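Local atomic coordinates of pilin (Clostridioides difficile, PDB entry 6T8S), a protein that is the major type IV pilin PilA1, the subunit that probably assembles into the bacterium's type IV pilus fibres. Residues A[10-15]-A[91-96]; A[61-64]-A[68-71]; A[70-73]-A[78-81]; A[81-84]-A[89-92]; A[102-107]-A[133-138]. All blocks are in the same frame, centred on the assembly; numbering follows the deposited sequence.

Contact 1: A[10-15]-A[91-96]; sequences NINKAK and TLTEAQ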
loop_
_atom_site.group_PDB
_atom_site.type_symbol
_atom_site.label_atom_id
_atom_site.label_comp_id
_atom_site.label_asym_id
_atom_site.label_seq_id
_atom_site.Cartn_x
_atom_site.Cartn_y
_atom_site.Cartn_z
ATOM N N ASN A 10 -0.860 -12.989 -17.611
ATOM C CA ASN A 10 0.495 -13.166 -17.008
ATOM C C ASN A 10 1.111 -11.825 -16.604
ATOM O O ASN A 10 1.669 -11.737 -15.482
ATOM C CB ASN A 10 1.472 -13.891 -17.934
ATOM C CG ASN A 10 1.744 -15.298 -17.448
ATOM O OD1 ASN A 10 2.872 -15.625 -17.079
ATOM N ND2 ASN A 10 0.704 -16.115 -17.388
ATOM N N ILE A 11 1.049 -10.833 -17.493
ATOM C CA ILE A 11 1.502 -9.435 -17.225
ATOM C C ILE A 11 0.757 -8.908 -15.988
ATOM O O ILE A 11 1.419 -8.335 -15.107
ATOM C CB ILE A 11 1.291 -8.532 -18.459
ATOM C CG1 ILE A 11 2.188 -8.944 -19.634
ATOM C CG2 ILE A 11 1.471 -7.065 -18.099
ATOM C CD1 ILE A 11 3.673 -8.814 -19.381
ATOM N N ASN A 12 -0.560 -9.109 -15.918
ATOM C CA ASN A 12 -1.411 -8.569 -14.820
ATOM C C ASN A 12 -0.993 -9.208 -13.489
ATOM O O ASN A 12 -0.921 -8.481 -12.488
ATOM C CB ASN A 12 -2.909 -8.730 -15.110
ATOM C CG ASN A 12 -3.433 -7.641 -16.026
ATOM O OD1 ASN A 12 -2.679 -6.762 -16.436
ATOM N ND2 ASN A 12 -4.722 -7.658 -16.325
ATOM N N LYS A 13 -0.716 -10.510 -13.484
ATOM C CA LYS A 13 -0.265 -11.253 -12.276
ATOM C C LYS A 13 1.102 -10.698 -11.839
ATOM O O LYS A 13 1.316 -10.540 -10.636
ATOM C CB LYS A 13 -0.269 -12.759 -12.581
ATOM C CG LYS A 13 0.608 -13.625 -11.683
ATOM C CD LYS A 13 0.673 -15.097 -12.099
ATOM C CE LYS A 13 1.806 -15.863 -11.438
ATOM N NZ LYS A 13 2.471 -16.787 -12.393
ATOM N N ALA A 14 2.007 -10.383 -12.771
ATOM C CA ALA A 14 3.358 -9.876 -12.433
ATOM C C ALA A 14 3.261 -8.447 -11.877
ATOM O O ALA A 14 4.003 -8.115 -10.946
ATOM C CB ALA A 14 4.266 -9.965 -13.642
ATOM N N LYS A 15 2.323 -7.623 -12.360
ATOM C CA LYS A 15 2.126 -6.258 -11.786
ATOM C C LYS A 15 1.729 -6.371 -10.307
ATOM O O LYS A 15 2.240 -5.594 -9.475
ATOM C CB LYS A 15 1.054 -5.508 -12.575
ATOM C CG LYS A 15 1.499 -5.091 -13.962
ATOM C CD LYS A 15 0.431 -4.369 -14.734
ATOM C CE LYS A 15 1.000 -3.645 -15.933
ATOM N NZ LYS A 15 -0.084 -3.153 -16.806
ATOM N N THR A 91 -5.577 0.098 -10.786
ATOM C CA THR A 91 -6.533 -0.702 -11.574
ATOM C C THR A 91 -6.284 -2.184 -11.270
ATOM O O THR A 91 -5.125 -2.619 -11.371
ATOM C CB THR A 91 -6.448 -0.327 -13.058
ATOM O OG1 THR A 91 -6.816 1.050 -13.150
ATOM C CG2 THR A 91 -7.367 -1.162 -13.922
ATOM N N LEU A 92 -7.344 -2.901 -10.905
ATOM C CA LEU A 92 -7.317 -4.353 -10.590
ATOM C C LEU A 92 -8.482 -5.051 -11.288
ATOM O O LEU A 92 -9.652 -4.655 -11.075
ATOM C CB LEU A 92 -7.393 -4.563 -9.072
ATOM C CG LEU A 92 -6.201 -4.037 -8.271
ATOM C CD1 LEU A 92 -6.495 -4.065 -6.776
ATOM C CD2 LEU A 92 -4.945 -4.842 -8.588
ATOM N N THR A 93 -8.171 -6.079 -12.068
ATOM C CA THR A 93 -9.143 -7.130 -12.451
ATOM C C THR A 93 -9.482 -7.975 -11.216
ATOM O O THR A 93 -8.749 -7.893 -10.202
ATOM C CB THR A 93 -8.574 -7.983 -13.585
ATOM O OG1 THR A 93 -7.503 -8.743 -13.018
ATOM C CG2 THR A 93 -8.108 -7.149 -14.760
ATOM N N GLU A 94 -10.535 -8.789 -11.299
ATOM C CA GLU A 94 -10.893 -9.754 -10.234
ATOM C C GLU A 94 -9.723 -10.718 -10.013
ATOM O O GLU A 94 -9.391 -10.988 -8.839
ATOM C CB GLU A 94 -12.165 -10.515 -10.607
ATOM C CG GLU A 94 -13.395 -9.626 -10.637
ATOM C CD GLU A 94 -14.713 -10.365 -10.812
ATOM O OE1 GLU A 94 -14.776 -11.571 -10.482
ATOM O OE2 GLU A 94 -15.672 -9.726 -11.278
ATOM N N ALA A 95 -9.089 -11.190 -11.091
ATOM C CA ALA A 95 -7.951 -12.138 -11.007
ATOM C C ALA A 95 -6.778 -11.472 -10.268
ATOM O O ALA A 95 -6.110 -12.165 -9.466
ATOM C CB ALA A 95 -7.551 -12.625 -12.378
ATOM N N GLN A 96 -6.538 -10.175 -10.489
ATOM C CA GLN A 96 -5.460 -9.432 -9.777
ATOM C C GLN A 96 -5.805 -9.304 -8.286
ATOM O O GLN A 96 -4.913 -9.556 -7.429
ATOM C CB GLN A 96 -5.229 -8.062 -10.402
ATOM C CG GLN A 96 -4.499 -8.104 -11.741
ATOM C CD GLN A 96 -4.333 -6.721 -12.312
ATOM O OE1 GLN A 96 -5.308 -6.005 -12.553
ATOM N NE2 GLN A 96 -3.091 -6.319 -12.530
HETATM O O HOH W 1 -6.086 -10.207 -14.942
#

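Contact 2: A[61-64]-A[68-71]; sequences PDKA and GKYK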
loop_
_atom_site.group_PDB
_atom_site.type_symbol
_atom_site.label_atom_id
_atom_site.label_comp_id
_atom_site.label_asym_id
_atom_site.label_seq_id
_atom_site.Cartn_x
_atom_site.Cartn_y
_atom_site.Cartn_z
ATOM N N PRO A 61 10.767 2.947 -3.678
ATOM C CA PRO A 61 9.663 2.737 -4.612
ATOM C C PRO A 61 8.904 4.062 -4.771
ATOM O O PRO A 61 8.782 4.784 -3.799
ATOM C CB PRO A 61 8.803 1.663 -3.941
ATOM C CG PRO A 61 9.766 0.945 -3.028
ATOM C CD PRO A 61 10.707 2.026 -2.536
ATOM N N ASP A 62 8.435 4.346 -5.987
ATOM C CA ASP A 62 7.792 5.632 -6.368
ATOM C C ASP A 62 6.320 5.367 -6.717
ATOM O O ASP A 62 5.429 5.913 -6.032
ATOM C CB ASP A 62 8.564 6.273 -7.526
ATOM C CG ASP A 62 7.946 7.558 -8.051
ATOM O OD1 ASP A 62 7.442 8.345 -7.232
ATOM O OD2 ASP A 62 7.965 7.751 -9.278
ATOM N N LYS A 63 6.083 4.550 -7.741
ATOM C CA LYS A 63 4.722 4.236 -8.243
ATOM C C LYS A 63 4.537 2.721 -8.249
ATOM O O LYS A 63 5.522 1.987 -8.516
ATOM C CB LYS A 63 4.507 4.751 -9.666
ATOM C CG LYS A 63 4.461 6.263 -9.820
ATOM C CD LYS A 63 4.367 6.712 -11.274
ATOM C CE LYS A 63 3.131 6.212 -12.003
ATOM N NZ LYS A 63 1.894 6.871 -11.518
ATOM N N ALA A 64 3.315 2.282 -7.992
ATOM C CA ALA A 64 2.916 0.862 -8.071
ATOM C C ALA A 64 2.743 0.472 -9.542
ATOM O O ALA A 64 2.277 1.300 -10.337
ATOM C CB ALA A 64 1.663 0.649 -7.270
ATOM N N GLY A 68 -0.578 4.373 -9.544
ATOM C CA GLY A 68 -0.713 5.175 -8.315
ATOM C C GLY A 68 0.600 5.379 -7.581
ATOM O O GLY A 68 1.423 4.436 -7.499
ATOM N N LYS A 69 0.819 6.588 -7.070
ATOM C CA LYS A 69 2.015 6.912 -6.252
ATOM C C LYS A 69 1.837 6.334 -4.846
ATOM O O LYS A 69 0.703 6.264 -4.345
ATOM C CB LYS A 69 2.216 8.424 -6.152
ATOM C CG LYS A 69 2.812 9.077 -7.390
ATOM C CD LYS A 69 2.931 10.578 -7.254
ATOM C CE LYS A 69 3.038 11.281 -8.590
ATOM N NZ LYS A 69 3.351 12.718 -8.411
ATOM N N TYR A 70 2.938 5.957 -4.204
ATOM C CA TYR A 70 2.919 5.450 -2.815
ATOM C C TYR A 70 2.981 6.638 -1.850
ATOM O O TYR A 70 3.665 7.639 -2.154
ATOM C CB TYR A 70 4.111 4.525 -2.557
ATOM C CG TYR A 70 4.113 3.209 -3.297
ATOM C CD1 TYR A 70 3.115 2.272 -3.092
ATOM C CD2 TYR A 70 5.157 2.860 -4.143
ATOM C CE1 TYR A 70 3.126 1.044 -3.736
ATOM C CE2 TYR A 70 5.189 1.633 -4.790
ATOM C CZ TYR A 70 4.174 0.716 -4.581
ATOM O OH TYR A 70 4.179 -0.501 -5.203
ATOM N N LYS A 71 2.337 6.503 -0.693
ATOM C CA LYS A 71 2.628 7.342 0.501
ATOM C C LYS A 71 2.270 6.551 1.759
ATOM O O LYS A 71 1.621 5.498 1.636
ATOM C CB LYS A 71 1.929 8.707 0.395
ATOM C CG LYS A 71 0.428 8.729 0.585
ATOM C CD LYS A 71 -0.141 10.173 0.601
ATOM C CE LYS A 71 -0.007 10.872 1.940
ATOM N NZ LYS A 71 -0.489 12.281 1.930
HETATM O O HOH W 2 5.372 8.048 -4.388
#

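Contact 3: A[70-73]-A[78-81]; sequences YKLI and KLVL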
loop_
_atom_site.group_PDB
_atom_site.type_symbol
_atom_site.label_atom_id
_atom_site.label_comp_id
_atom_site.label_asym_id
_atom_site.label_seq_id
_atom_site.Cartn_x
_atom_site.Cartn_y
_atom_site.Cartn_z
ATOM N N TYR A 70 2.938 5.957 -4.204
ATOM C CA TYR A 70 2.919 5.450 -2.815
ATOM C C TYR A 70 2.981 6.638 -1.850
ATOM O O TYR A 70 3.665 7.639 -2.154
ATOM C CB TYR A 70 4.111 4.525 -2.557
ATOM C CG TYR A 70 4.113 3.209 -3.297
ATOM C CD1 TYR A 70 3.115 2.272 -3.092
ATOM C CD2 TYR A 70 5.157 2.860 -4.143
ATOM C CE1 TYR A 70 3.126 1.044 -3.736
ATOM C CE2 TYR A 70 5.189 1.633 -4.790
ATOM C CZ TYR A 70 4.174 0.716 -4.581
ATOM O OH TYR A 70 4.179 -0.501 -5.203
ATOM N N LYS A 71 2.337 6.503 -0.693
ATOM C CA LYS A 71 2.628 7.342 0.501
ATOM C C LYS A 71 2.270 6.551 1.759
ATOM O O LYS A 71 1.621 5.498 1.636
ATOM C CB LYS A 71 1.929 8.707 0.395
ATOM C CG LYS A 71 0.428 8.729 0.585
ATOM C CD LYS A 71 -0.141 10.173 0.601
ATOM C CE LYS A 71 -0.007 10.872 1.940
ATOM N NZ LYS A 71 -0.489 12.281 1.930
ATOM N N LEU A 72 2.713 7.034 2.916
ATOM C CA LEU A 72 2.474 6.395 4.228
ATOM C C LEU A 72 1.527 7.283 5.031
ATOM O O LEU A 72 1.820 8.495 5.138
ATOM C CB LEU A 72 3.808 6.231 4.961
ATOM C CG LEU A 72 4.778 5.229 4.339
ATOM C CD1 LEU A 72 6.107 5.261 5.067
ATOM C CD2 LEU A 72 4.201 3.833 4.363
ATOM N N ILE A 73 0.454 6.689 5.552
ATOM C CA ILE A 73 -0.558 7.379 6.393
ATOM C C ILE A 73 -0.792 6.580 7.676
ATOM O O ILE A 73 -0.613 5.337 7.699
ATOM C CB ILE A 73 -1.866 7.632 5.622
ATOM C CG1 ILE A 73 -2.606 6.335 5.291
ATOM C CG2 ILE A 73 -1.587 8.503 4.396
ATOM C CD1 ILE A 73 -3.966 6.532 4.645
ATOM N N LYS A 78 -2.816 2.219 13.217
ATOM C CA LYS A 78 -2.167 1.414 12.145
ATOM C C LYS A 78 -1.347 2.304 11.208
ATOM O O LYS A 78 -1.797 3.420 10.889
ATOM C CB LYS A 78 -3.235 0.644 11.367
ATOM C CG LYS A 78 -3.954 -0.423 12.185
ATOM C CD LYS A 78 -4.982 -1.170 11.384
ATOM C CE LYS A 78 -5.830 -2.118 12.207
ATOM N NZ LYS A 78 -6.548 -1.394 13.281
ATOM N N LEU A 79 -0.205 1.794 10.744
ATOM C CA LEU A 79 0.524 2.335 9.569
ATOM C C LEU A 79 -0.031 1.684 8.308
ATOM O O LEU A 79 -0.101 0.441 8.260
ATOM C CB LEU A 79 2.026 2.060 9.666
ATOM C CG LEU A 79 2.826 2.561 8.467
ATOM C CD1 LEU A 79 2.716 4.071 8.339
ATOM C CD2 LEU A 79 4.281 2.139 8.555
ATOM N N VAL A 80 -0.365 2.506 7.311
ATOM C CA VAL A 80 -1.036 2.057 6.062
ATOM C C VAL A 80 -0.226 2.564 4.867
ATOM O O VAL A 80 0.158 3.756 4.834
ATOM C CB VAL A 80 -2.497 2.545 6.022
ATOM C CG1 VAL A 80 -3.160 2.255 4.687
ATOM C CG2 VAL A 80 -3.300 1.948 7.170
ATOM N N LEU A 81 0.020 1.678 3.909
ATOM C CA LEU A 81 0.582 2.047 2.600
ATOM C C LEU A 81 -0.596 2.456 1.709
ATOM O O LEU A 81 -1.457 1.611 1.411
ATOM C CB LEU A 81 1.352 0.858 2.016
ATOM C CG LEU A 81 1.961 1.098 0.639
ATOM C CD1 LEU A 81 3.037 2.171 0.687
ATOM C CD2 LEU A 81 2.505 -0.207 0.057
#

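Contact 4: A[81-84]-A[89-92]; sequences LQIG and GVTL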
loop_
_atom_site.group_PDB
_atom_site.type_symbol
_atom_site.label_atom_id
_atom_site.label_comp_id
_atom_site.label_asym_id
_atom_site.label_seq_id
_atom_site.Cartn_x
_atom_site.Cartn_y
_atom_site.Cartn_z
ATOM N N LEU A 81 0.020 1.678 3.909
ATOM C CA LEU A 81 0.582 2.047 2.600
ATOM C C LEU A 81 -0.596 2.456 1.709
ATOM O O LEU A 81 -1.457 1.611 1.411
ATOM C CB LEU A 81 1.352 0.858 2.016
ATOM C CG LEU A 81 1.961 1.098 0.639
ATOM C CD1 LEU A 81 3.037 2.171 0.687
ATOM C CD2 LEU A 81 2.505 -0.207 0.057
ATOM N N GLN A 82 -0.654 3.737 1.359
ATOM C CA GLN A 82 -1.615 4.267 0.373
ATOM C C GLN A 82 -0.997 4.113 -1.011
ATOM O O GLN A 82 0.198 4.455 -1.204
ATOM C CB GLN A 82 -1.945 5.728 0.705
ATOM C CG GLN A 82 -2.826 6.400 -0.352
ATOM C CD GLN A 82 -3.192 7.814 0.049
ATOM O OE1 GLN A 82 -3.327 8.113 1.232
ATOM N NE2 GLN A 82 -3.342 8.695 -0.932
ATOM N N ILE A 83 -1.785 3.602 -1.950
ATOM C CA ILE A 83 -1.373 3.431 -3.366
ATOM C C ILE A 83 -2.350 4.251 -4.211
ATOM O O ILE A 83 -3.494 3.826 -4.370
ATOM C CB ILE A 83 -1.348 1.947 -3.766
ATOM C CG1 ILE A 83 -0.652 1.083 -2.708
ATOM C CG2 ILE A 83 -0.718 1.786 -5.147
ATOM C CD1 ILE A 83 -0.711 -0.392 -2.993
ATOM N N GLY A 84 -1.879 5.383 -4.711
ATOM C CA GLY A 84 -2.686 6.296 -5.533
ATOM C C GLY A 84 -2.902 7.621 -4.844
ATOM O O GLY A 84 -2.731 7.724 -3.614
ATOM N N GLY A 89 -5.280 6.396 -9.387
ATOM C CA GLY A 89 -5.440 5.281 -8.442
ATOM C C GLY A 89 -4.924 3.999 -9.058
ATOM O O GLY A 89 -4.250 4.060 -10.108
ATOM N N VAL A 90 -5.259 2.869 -8.448
ATOM C CA VAL A 90 -4.871 1.524 -8.959
ATOM C C VAL A 90 -5.953 1.028 -9.913
ATOM O O VAL A 90 -7.124 1.469 -9.807
ATOM C CB VAL A 90 -4.637 0.521 -7.820
ATOM C CG1 VAL A 90 -3.711 1.084 -6.759
ATOM C CG2 VAL A 90 -5.928 0.015 -7.210
ATOM N N THR A 91 -5.577 0.098 -10.786
ATOM C CA THR A 91 -6.533 -0.702 -11.574
ATOM C C THR A 91 -6.284 -2.184 -11.270
ATOM O O THR A 91 -5.125 -2.619 -11.371
ATOM C CB THR A 91 -6.448 -0.327 -13.058
ATOM O OG1 THR A 91 -6.816 1.050 -13.150
ATOM C CG2 THR A 91 -7.367 -1.162 -13.922
ATOM N N LEU A 92 -7.344 -2.901 -10.905
ATOM C CA LEU A 92 -7.317 -4.353 -10.590
ATOM C C LEU A 92 -8.482 -5.051 -11.288
ATOM O O LEU A 92 -9.652 -4.655 -11.075
ATOM C CB LEU A 92 -7.393 -4.563 -9.072
ATOM C CG LEU A 92 -6.201 -4.037 -8.271
ATOM C CD1 LEU A 92 -6.495 -4.065 -6.776
ATOM C CD2 LEU A 92 -4.945 -4.842 -8.588
#

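Contact 5: A[102-107]-A[133-138]; sequences SDIGEN and LYIVLI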
loop_
_atom_site.group_PDB
_atom_site.type_symbol
_atom_site.label_atom_id
_atom_site.label_comp_id
_atom_site.label_asym_id
_atom_site.label_seq_id
_atom_site.Cartn_x
_atom_site.Cartn_y
_atom_site.Cartn_z
ATOM N N SER A 102 -4.675 -13.641 -1.926
ATOM C CA SER A 102 -4.077 -14.980 -1.687
ATOM C C SER A 102 -2.675 -14.810 -1.095
ATOM O O SER A 102 -2.274 -15.620 -0.253
ATOM C CB SER A 102 -4.026 -15.802 -2.942
ATOM O OG SER A 102 -5.324 -16.208 -3.309
ATOM N N ASP A 103 -1.944 -13.789 -1.540
ATOM C CA ASP A 103 -0.512 -13.633 -1.188
ATOM C C ASP A 103 -0.357 -12.898 0.144
ATOM O O ASP A 103 0.551 -13.273 0.903
ATOM C CB ASP A 103 0.254 -12.988 -2.343
ATOM C CG ASP A 103 0.433 -13.894 -3.545
ATOM O OD1 ASP A 103 0.385 -15.143 -3.366
ATOM O OD2 ASP A 103 0.603 -13.343 -4.663
ATOM N N ILE A 104 -1.181 -11.883 0.416
ATOM C CA ILE A 104 -1.055 -10.988 1.596
ATOM C C ILE A 104 -1.987 -11.474 2.724
ATOM O O ILE A 104 -1.626 -11.256 3.900
ATOM C CB ILE A 104 -1.293 -9.526 1.162
ATOM C CG1 ILE A 104 -0.107 -9.043 0.319
ATOM C CG2 ILE A 104 -1.576 -8.601 2.341
ATOM C CD1 ILE A 104 -0.292 -7.676 -0.289
ATOM N N GLY A 105 -3.135 -12.050 2.375
ATOM C CA GLY A 105 -4.127 -12.564 3.338
ATOM C C GLY A 105 -5.100 -11.491 3.786
ATOM O O GLY A 105 -5.093 -10.393 3.210
ATOM N N GLU A 106 -5.929 -11.809 4.779
ATOM C CA GLU A 106 -7.104 -10.991 5.171
ATOM C C GLU A 106 -6.716 -9.807 6.070
ATOM O O GLU A 106 -5.607 -9.785 6.652
ATOM C CB GLU A 106 -8.129 -11.861 5.906
ATOM C CG GLU A 106 -7.681 -12.265 7.299
ATOM C CD GLU A 106 -8.796 -12.753 8.211
ATOM O OE1 GLU A 106 -9.970 -12.772 7.766
ATOM O OE2 GLU A 106 -8.473 -13.182 9.338
ATOM N N ASN A 107 -7.655 -8.864 6.212
ATOM C CA ASN A 107 -7.603 -7.728 7.166
ATOM C C ASN A 107 -6.416 -6.807 6.870
ATOM O O ASN A 107 -5.941 -6.141 7.806
ATOM C CB ASN A 107 -7.554 -8.227 8.612
ATOM C CG ASN A 107 -8.816 -8.948 9.022
ATOM O OD1 ASN A 107 -9.881 -8.718 8.454
ATOM N ND2 ASN A 107 -8.697 -9.827 10.001
ATOM N N LEU A 133 -6.008 2.717 -3.219
ATOM C CA LEU A 133 -6.017 1.435 -2.479
ATOM C C LEU A 133 -5.146 1.608 -1.234
ATOM O O LEU A 133 -4.226 2.440 -1.253
ATOM C CB LEU A 133 -5.471 0.322 -3.390
ATOM C CG LEU A 133 -5.669 -1.107 -2.885
ATOM C CD1 LEU A 133 -7.106 -1.554 -3.020
ATOM C CD2 LEU A 133 -4.755 -2.085 -3.613
ATOM N N TYR A 134 -5.435 0.835 -0.192
ATOM C CA TYR A 134 -4.777 0.912 1.125
ATOM C C TYR A 134 -4.352 -0.491 1.569
ATOM O O TYR A 134 -5.177 -1.409 1.512
ATOM C CB TYR A 134 -5.745 1.550 2.121
ATOM C CG TYR A 134 -6.191 2.931 1.727
ATOM C CD1 TYR A 134 -5.425 4.047 2.026
ATOM C CD2 TYR A 134 -7.359 3.112 1.006
ATOM C CE1 TYR A 134 -5.843 5.322 1.673
ATOM C CE2 TYR A 134 -7.784 4.376 0.631
ATOM C CZ TYR A 134 -7.029 5.483 0.975
ATOM O OH TYR A 134 -7.441 6.732 0.590
ATOM N N ILE A 135 -3.096 -0.646 2.003
ATOM C CA ILE A 135 -2.598 -1.938 2.568
ATOM C C ILE A 135 -1.967 -1.673 3.937
ATOM O O ILE A 135 -0.976 -0.929 4.028
ATOM C CB ILE A 135 -1.630 -2.687 1.630
ATOM C CG1 ILE A 135 -2.132 -2.747 0.183
ATOM C CG2 ILE A 135 -1.389 -4.084 2.188
ATOM C CD1 ILE A 135 -1.201 -3.467 -0.778
ATOM N N VAL A 136 -2.515 -2.297 4.975
ATOM C CA VAL A 136 -1.962 -2.171 6.353
ATOM C C VAL A 136 -0.531 -2.727 6.354
ATOM O O VAL A 136 -0.353 -3.886 5.907
ATOM C CB VAL A 136 -2.836 -2.904 7.377
ATOM C CG1 VAL A 136 -2.201 -2.889 8.756
ATOM C CG2 VAL A 136 -4.235 -2.303 7.429
ATOM N N LEU A 137 0.432 -1.942 6.839
ATOM C CA LEU A 137 1.859 -2.368 7.010
ATOM C C LEU A 137 2.109 -2.845 8.445
ATOM O O LEU A 137 2.737 -3.915 8.620
ATOM C CB LEU A 137 2.780 -1.188 6.721
ATOM C CG LEU A 137 2.913 -0.781 5.262
ATOM C CD1 LEU A 137 3.677 0.532 5.152
ATOM C CD2 LEU A 137 3.619 -1.865 4.467
ATOM N N ILE A 138 1.671 -2.053 9.420
ATOM C CA ILE A 138 1.931 -2.294 10.869
ATOM C C ILE A 138 0.595 -2.189 11.597
ATOM O O ILE A 138 -0.015 -1.120 11.562
ATOM C CB ILE A 138 2.995 -1.335 11.442
ATOM C CG1 ILE A 138 4.292 -1.362 10.623
ATOM C CG2 ILE A 138 3.236 -1.651 12.916
ATOM C CD1 ILE A 138 5.377 -0.417 11.099
#

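Contact 1: A[10-15]-A[91-96]
Asn12, in the first turns of helix 9-37, faces Thr93 and Gln96, where the backbone passes from strand 90-92 through Thr93 into helix 94-104. The motif at this strand-to-helix junction is a capping box. Thr93 is the N-cap of helix 94-104, and its OG1 accepts from Gln96 N at 3.1 Å. In return Gln96 OE1 accepts from Thr93 N at 2.9 Å, on a lone pair in the carbonyl plane. The Gln96 chain is extended beyond CG (chi2 179°), which carries its amide out to Asn12. There NE2 donates to Asn12 O at 3.1 Å. The N-H points fairly straight at the oxygen (161°), although the donor lies tilted from that carbonyl plane. The amide groups of Asn12 and Gln96 stack, their planes 19° apart, with Asn12 CB 3.5 Å from Gln96 NE2. Lys15 flanks the same amide and also touches Asp65. Thr93 CG2 meets Asn12 ND2 at 3.8 Å. One water bridges Asn12 and Thr93, accepting from Asn12 ND2 at 3.2 Å and lying 2.8 Å from Thr93 OG1.

Contact 2: A[61-64]-A[68-71]
The Tyr70 ring lies against the backbone of 61-64 and overlaps Pro61, Lys63 and Ala64. Tyr70 CE2 is 3.7 Å from Pro61 CB, which approaches obliquely. The backbone N of Ala64 sits over one face of the ring. The Ala64 methyl packs against the phenol end, with CB 3.7 Å from Tyr70 CZ. A chi1 of -68° sets Tyr70 CG beside the backbone N, and the ring lies against 61-64. Its hydroxyl is held by Asp22 of helix 9-37. Two backbone bonds join the segments. Tyr70 N donates to Asp62 O at 3.1 Å, and Ala64 N donates to Gly68 O at 2.9 Å. They bracket Lys63 and Lys69, which form an isolated beta bridge with CA atoms 4.3 Å apart. A water donates to both Asp62 O (2.7 Å) and Tyr70 O, so Asp62 O is gripped twice. The lysine stems cross at an angle, Lys63 CG to Lys69 CG 4.1 Å. The Lys63 chain bends at its last two torsions, and its amine forms a salt bridge with Glu88. Glu88 also accepts from Gly68 N. The contact lies between helix 9-37 and the start of the hairpin: Pro61 and Ala64 reach helix 9-37, Ala64 and Tyr70 reach Ile83 of strand 78-83, and 70-71 begins strand 70-75.

Contact 3: A[70-73]-A[78-81]
Val80 N donates to Ile73 O at 2.9 Å, the shorter of the two hydrogen bonds between 70-73 and 78-81. Its partner is Ile73 N to Val80 O at 3.0 Å, nearly straight at 175°. Together they make Ile73 and Val80 an antiparallel hydrogen-bonded pair. Leu72 and Leu81 form the adjoining non-hydrogen-bonded pair, with CA atoms 5.0 Å apart. On the Ile73 and Val80 face, Ile73 CG1 lies 3.9 Å from Val80 CB. The chi1 of 68° sets Ile73 CG1 between its backbone N and carbonyl carbon, turned to the neighbouring strand. Tyr134 of strand 128-138 packs on both residues. Leucines and the Tyr70 ring make up the other side. Leu81 spreads its two methyls beside the ring, CD1 coming within 3.8 Å of Tyr70 CD1. Leu81 CD1 also meets Leu72 CD2 at 4.2 Å. Leu79 CD1 sits near Leu72 CB and touches Ile73 O at 3.6 Å. Leu72 and Leu79 extend this apolar layer to Leu137 and Ile138 of strand 128-138. The axes of 70-73 and 78-81 run antiparallel, 168° between their directions. This is a beta hairpin of strands 70-75 and 78-83, part of the antiparallel sheet that packs on the long N-terminal helix in the type IV pilin fold.

Contact 4: A[81-84]-A[89-92]
Ile83 CG2 stands anti to its backbone N, with chi1 -46° placing CG1 beside that N, and Val90 CG1 lies anti to its own carbonyl carbon (chi1 -50°). These settings aim the two methyls at each other. Ile83 CG2 and Val90 CG1 meet at 3.5 Å, a close squeeze for two methyl carbons. The two side chains approach at a slant. Val90 CG1 also presses on the backbone, 3.6 Å from Ile83 O. Beside them the two segments come together at two glycines. Gly84 CA lies 4.1 Å from Gly89 CA. Neither glycine has a side chain, and the two backbones approach directly. The segments are linked by packing rather than by polar bonds. Within 81-84, the extended Gln82 side chain brings NE2 to Gly84 O, to which it donates at 2.9 Å. That bond is nearly straight at 171°, and the oxygen lies in the plane of the Gln82 amide. It ties the strand to the residue that follows Ile83. Neither strand bonds to the other through its backbone; both pair instead with strand 128-138, Ile83 with Leu133 and Val90 with Lys131. Ala64 packs on Ile83 and Ile66 on Val90, so the loop before strand 70-75 covers this junction, while Tyr70 of that strand also lies on Ile83.

Contact 5: A[102-107]-A[133-138]
Along the segment 133-138, Ile135 is the first residue to touch 102-107, through a methyl contact with Ile104. Ile135 CD1 lies 4.3 Å from Ile104 CD1. Both chains are extended to their ends. Chi2 is 180° at Ile135 and 174° at Ile104, which carries each CD1 outward to the meeting point. Ile104 is the last helical residue of helix 94-104, and its CB points at the strand. Ile135 is buried, and it also packs on Tyr23 of helix 9-37 and on Ile83 of strand 78-83. The pilin fold thus joins the C-terminal end of a short helix to the sheet beside the long N-terminal helix. Val136 comes next. Its CG2 touches the backbone of Asn107, 4.2 Å from Asn107 O, and its other neighbours include Leu118. The helix has ended before this point: Gly105 has positive phi, and the chain then swings through Glu106 to reach Asn107. Val136 O accepts from the hydroxyl of Tyr23, and the Val136 backbone bonds to that of Lys108. At Leu137 the strand turns a corner. Leu137 and Ile138 both face Leu79, a classic beta bulge, and they pack on helix 9-37 through Tyr23, Lys27 and Leu31.

How the contacts relate
Contacts 2, 3 and 4 follow one another along the chain, and contacts 2 and 3 share Tyr70 and Lys71. Leu81 belongs to both contact 3 and contact 4. A backbone contact also joins contacts 2 and 4, Lys69 O lying 2.8 Å from Gly84 N, probably a hydrogen bond. Strand 128-138 of contact 5 lines up beside the hairpin of contact 3, Leu81 N to Ile135 O 2.8 Å. Ile83 of contact 4 touches Ile135 at their CD1 atoms, 3.8 Å apart. Contact 1 lies toward one end, its centre about 22 Å from that of contact 3. It meets contact 5 where Leu92 CD1 packs on Leu133 CD2 at 4.1 Å, and both use helix 94-104.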